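Local coordinates for protein tungsten-containing formylmethanofuran dehydrogenase 2 subunit C (Methanothermobacter wolfeii, PDB 5T5I) that forms the beta-helical C subunit of the tungsten formylmethanofuran dehydrogenase complex, which probably interconverts carbon dioxide and formylmethanofuran in methanogenesis, at residues I21-K35 and V54-I67. Numbering follows the deposited sequence.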
# COMPACT_ATOMS: atom_id res chain seq x y z
N ILE C 21 -27.64 24.80 -47.50
CA ILE C 21 -28.49 23.60 -47.59
C ILE C 21 -29.45 23.66 -46.41
O ILE C 21 -29.13 23.20 -45.31
CB ILE C 21 -27.71 22.27 -47.66
CG1 ILE C 21 -26.86 22.23 -48.94
CG2 ILE C 21 -28.71 21.06 -47.66
CD1 ILE C 21 -25.88 21.04 -49.04
N LYS C 22 -30.59 24.29 -46.63
CA LYS C 22 -31.65 24.39 -45.63
C LYS C 22 -32.98 24.76 -46.29
O LYS C 22 -32.97 25.46 -47.31
CB LYS C 22 -31.31 25.38 -44.51
CG LYS C 22 -30.89 26.78 -44.94
CD LYS C 22 -30.87 27.70 -43.71
CE LYS C 22 -30.13 29.01 -43.87
NZ LYS C 22 -28.69 28.91 -43.52
N PRO C 23 -34.12 24.34 -45.72
CA PRO C 23 -35.43 24.68 -46.34
C PRO C 23 -35.67 26.18 -46.57
O PRO C 23 -36.30 26.55 -47.57
CB PRO C 23 -36.44 24.07 -45.36
CG PRO C 23 -35.70 22.94 -44.72
CD PRO C 23 -34.31 23.47 -44.54
N ASP C 24 -35.11 27.06 -45.70
CA ASP C 24 -35.25 28.52 -45.81
C ASP C 24 -34.68 29.08 -47.13
O ASP C 24 -35.25 30.01 -47.70
CB ASP C 24 -34.59 29.22 -44.62
CG ASP C 24 -35.18 28.82 -43.29
OD1 ASP C 24 -34.85 27.70 -42.80
OD2 ASP C 24 -36.01 29.58 -42.76
N VAL C 25 -33.56 28.51 -47.62
CA VAL C 25 -32.94 28.94 -48.88
C VAL C 25 -33.62 28.26 -50.07
O VAL C 25 -33.78 28.89 -51.10
CB VAL C 25 -31.42 28.68 -48.87
CG1 VAL C 25 -30.78 29.04 -50.21
CG2 VAL C 25 -30.75 29.47 -47.74
N PHE C 26 -33.99 26.97 -49.93
CA PHE C 26 -34.62 26.21 -51.02
C PHE C 26 -36.02 26.73 -51.32
O PHE C 26 -36.46 26.63 -52.47
CB PHE C 26 -34.63 24.70 -50.71
CG PHE C 26 -33.32 23.95 -50.90
CD1 PHE C 26 -32.09 24.58 -50.66
CD2 PHE C 26 -33.31 22.60 -51.20
CE1 PHE C 26 -30.89 23.88 -50.83
CE2 PHE C 26 -32.11 21.90 -51.36
CZ PHE C 26 -30.91 22.55 -51.17
N ALA C 27 -36.71 27.33 -50.32
CA ALA C 27 -38.06 27.87 -50.50
C ALA C 27 -38.13 28.94 -51.60
O ALA C 27 -37.30 29.85 -51.62
CB ALA C 27 -38.58 28.44 -49.19
N GLY C 28 -39.07 28.76 -52.52
CA GLY C 28 -39.31 29.68 -53.64
C GLY C 28 -38.36 29.55 -54.82
O GLY C 28 -38.45 30.35 -55.75
N LYS C 29 -37.46 28.55 -54.81
CA LYS C 29 -36.49 28.34 -55.89
C LYS C 29 -36.85 27.12 -56.72
O LYS C 29 -37.30 26.11 -56.17
CB LYS C 29 -35.08 28.14 -55.32
CG LYS C 29 -34.45 29.39 -54.72
CD LYS C 29 -32.99 29.14 -54.35
CE LYS C 29 -32.26 30.38 -53.86
NZ LYS C 29 -32.97 31.03 -52.72
N SER C 30 -36.60 27.18 -58.03
CA SER C 30 -36.81 26.05 -58.94
C SER C 30 -35.64 25.07 -58.75
O SER C 30 -34.65 25.42 -58.11
CB SER C 30 -36.80 26.54 -60.39
OG SER C 30 -35.52 27.04 -60.73
N ILE C 31 -35.73 23.89 -59.37
CA ILE C 31 -34.65 22.90 -59.30
C ILE C 31 -33.35 23.48 -59.90
O ILE C 31 -32.28 23.31 -59.31
CB ILE C 31 -35.09 21.56 -59.98
CG1 ILE C 31 -36.25 20.88 -59.21
CG2 ILE C 31 -33.92 20.60 -60.18
CD1 ILE C 31 -35.95 20.49 -57.72
N GLU C 32 -33.47 24.20 -61.03
CA GLU C 32 -32.32 24.83 -61.70
C GLU C 32 -31.69 25.93 -60.83
O GLU C 32 -30.46 26.04 -60.80
CB GLU C 32 -32.75 25.37 -63.09
CG GLU C 32 -31.78 25.05 -64.21
CD GLU C 32 -31.41 23.59 -64.40
OE1 GLU C 32 -30.21 23.32 -64.59
OE2 GLU C 32 -32.30 22.71 -64.32
N GLU C 33 -32.50 26.70 -60.09
CA GLU C 33 -31.99 27.73 -59.18
C GLU C 33 -31.28 27.08 -57.98
O GLU C 33 -30.26 27.60 -57.52
CB GLU C 33 -33.11 28.65 -58.68
CG GLU C 33 -33.60 29.63 -59.73
CD GLU C 33 -34.80 30.44 -59.27
OE1 GLU C 33 -34.67 31.68 -59.14
OE2 GLU C 33 -35.86 29.82 -59.00
N ILE C 34 -31.79 25.93 -57.48
CA ILE C 34 -31.18 25.20 -56.36
C ILE C 34 -29.77 24.70 -56.75
O ILE C 34 -28.85 24.79 -55.93
CB ILE C 34 -32.12 24.07 -55.83
CG1 ILE C 34 -33.36 24.69 -55.14
CG2 ILE C 34 -31.38 23.12 -54.85
CD1 ILE C 34 -34.50 23.76 -54.93
N LYS C 35 -29.58 24.23 -58.01
CA LYS C 35 -28.27 23.79 -58.51
C LYS C 35 -27.24 24.93 -58.50
O LYS C 35 -26.05 24.65 -58.42
CB LYS C 35 -28.37 23.23 -59.94
CG LYS C 35 -29.13 21.92 -60.08
CD LYS C 35 -29.32 21.58 -61.56
CE LYS C 35 -30.08 20.30 -61.78
NZ LYS C 35 -30.11 19.92 -63.22
N VAL C 54 -29.46 17.18 -58.40
CA VAL C 54 -30.66 17.75 -57.77
C VAL C 54 -31.91 17.35 -58.56
O VAL C 54 -31.92 17.46 -59.78
CB VAL C 54 -30.57 19.30 -57.63
CG1 VAL C 54 -31.73 19.85 -56.79
CG2 VAL C 54 -29.23 19.74 -57.03
N SER C 55 -32.98 16.92 -57.85
CA SER C 55 -34.28 16.57 -58.42
C SER C 55 -35.40 16.77 -57.38
O SER C 55 -35.11 17.02 -56.21
CB SER C 55 -34.28 15.12 -58.92
OG SER C 55 -34.12 14.20 -57.85
N GLY C 56 -36.65 16.66 -57.82
CA GLY C 56 -37.81 16.78 -56.95
C GLY C 56 -38.76 17.90 -57.29
O GLY C 56 -38.78 18.37 -58.43
N GLU C 57 -39.55 18.34 -56.29
CA GLU C 57 -40.59 19.36 -56.48
C GLU C 57 -40.36 20.62 -55.63
O GLU C 57 -40.32 20.53 -54.41
CB GLU C 57 -42.00 18.78 -56.21
CG GLU C 57 -42.13 17.87 -54.98
CD GLU C 57 -43.54 17.41 -54.65
OE1 GLU C 57 -44.51 18.08 -55.05
OE2 GLU C 57 -43.65 16.37 -53.95
N PRO C 58 -40.31 21.82 -56.24
CA PRO C 58 -40.17 23.04 -55.44
C PRO C 58 -41.40 23.37 -54.58
O PRO C 58 -42.49 22.85 -54.80
CB PRO C 58 -40.00 24.13 -56.51
CG PRO C 58 -39.57 23.42 -57.72
CD PRO C 58 -40.33 22.15 -57.68
N ALA C 59 -41.22 24.28 -53.61
CA ALA C 59 -42.31 24.78 -52.77
C ALA C 59 -41.98 26.20 -52.33
O ALA C 59 -40.80 26.54 -52.18
CB ALA C 59 -42.52 23.87 -51.57
N ASP C 60 -43.01 27.03 -52.14
CA ASP C 60 -42.82 28.43 -51.77
C ASP C 60 -42.48 28.68 -50.29
O ASP C 60 -41.87 29.70 -50.01
CB ASP C 60 -44.05 29.26 -52.16
CG ASP C 60 -44.23 29.40 -53.66
OD1 ASP C 60 -43.26 29.82 -54.34
OD2 ASP C 60 -45.35 29.14 -54.15
N ALA C 61 -42.93 27.81 -49.37
CA ALA C 61 -42.72 28.00 -47.93
C ALA C 61 -41.74 26.96 -47.35
O ALA C 61 -41.83 25.79 -47.71
CB ALA C 61 -44.06 27.90 -47.21
N PRO C 62 -40.80 27.35 -46.46
CA PRO C 62 -39.85 26.36 -45.92
C PRO C 62 -40.46 25.24 -45.10
O PRO C 62 -39.90 24.14 -45.09
CB PRO C 62 -38.88 27.21 -45.10
CG PRO C 62 -39.62 28.45 -44.77
CD PRO C 62 -40.53 28.70 -45.92
N GLU C 63 -41.60 25.49 -44.43
CA GLU C 63 -42.31 24.47 -43.64
C GLU C 63 -42.83 23.31 -44.50
O GLU C 63 -43.06 22.23 -43.96
CB GLU C 63 -43.46 25.08 -42.79
CG GLU C 63 -44.51 25.87 -43.56
CD GLU C 63 -44.33 27.37 -43.57
OE1 GLU C 63 -45.36 28.08 -43.61
OE2 GLU C 63 -43.17 27.85 -43.59
N ASP C 64 -43.01 23.53 -45.82
CA ASP C 64 -43.46 22.49 -46.75
C ASP C 64 -42.29 21.81 -47.48
O ASP C 64 -42.55 21.00 -48.36
CB ASP C 64 -44.46 23.07 -47.76
CG ASP C 64 -45.66 23.72 -47.11
OD1 ASP C 64 -46.18 23.15 -46.13
OD2 ASP C 64 -46.08 24.79 -47.59
N ILE C 65 -41.03 22.08 -47.10
CA ILE C 65 -39.86 21.49 -47.77
C ILE C 65 -39.21 20.44 -46.92
O ILE C 65 -38.91 20.68 -45.74
CB ILE C 65 -38.85 22.59 -48.20
CG1 ILE C 65 -39.43 23.36 -49.40
CG2 ILE C 65 -37.47 21.97 -48.54
CD1 ILE C 65 -38.74 24.54 -49.80
N LYS C 66 -38.93 19.29 -47.55
CA LYS C 66 -38.20 18.18 -46.97
C LYS C 66 -36.99 17.92 -47.88
O LYS C 66 -37.18 17.51 -49.03
CB LYS C 66 -39.09 16.94 -46.90
CG LYS C 66 -38.46 15.76 -46.18
CD LYS C 66 -39.24 14.47 -46.50
CE LYS C 66 -39.08 13.39 -45.46
NZ LYS C 66 -40.37 13.00 -44.85
N ILE C 67 -35.77 18.20 -47.40
CA ILE C 67 -34.55 17.95 -48.16
C ILE C 67 -34.05 16.55 -47.81
O ILE C 67 -33.82 16.26 -46.64
CB ILE C 67 -33.45 19.01 -47.91
CG1 ILE C 67 -33.96 20.43 -48.22
CG2 ILE C 67 -32.20 18.68 -48.77
CD1 ILE C 67 -33.03 21.60 -47.79
O HOH W 1 -38.38 25.23 -53.85
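F26 lies with one ring face against I67. The CD1 methyl of I67 stands 3.7 Å from the ring centroid, a CH-pi contact, while CG2 of I34, from the same segment as F26, lies over the opposite face, toward the rim. The ring is thus held between two isoleucines. The same I67 methyl also meets the backbone of K22 and CD of P23.

Other apolar contacts continue along both segments. I65 puts CG2 against CB of P23 (3.9 Å). With CG1 anti to its carbonyl carbon (chi1 -73°) and the chain extended beyond, its CD1 reaches the A27 backbone, tightly, at 3.5 Å from CA. P62 packs against P23 and the A27 methyl. At the helix 31-35 end, V54 turns CG1 to CG2 of I34 (3.8 Å) and CG2 to CG of K35. I31 runs past V54, and its CD1 rests on the backbone of S55 and G56.

One direct hydrogen bond joins the backbones: G28 N to A59 O, 2.8 Å and nearly straight at 175°. G28 sits in a type II turn from F26 to K29. Water 1 bridges beside it, lying 2.7 Å from both F26 O and K29 O and accepting from A59 N.

Polar bonds within 21-35 fix the second helix start. S30 and E33 form a capping box: E33 N bonds to S30 OG at 3.1 Å, and S30 N bonds to E33 OE2.

The two short helices pack at the N-terminal end of the beta-helix. F26 and V54 also touch strand 3-8, which lies between strands 52-56 and 66-69, and P23 reaches I88 of strand 87-90.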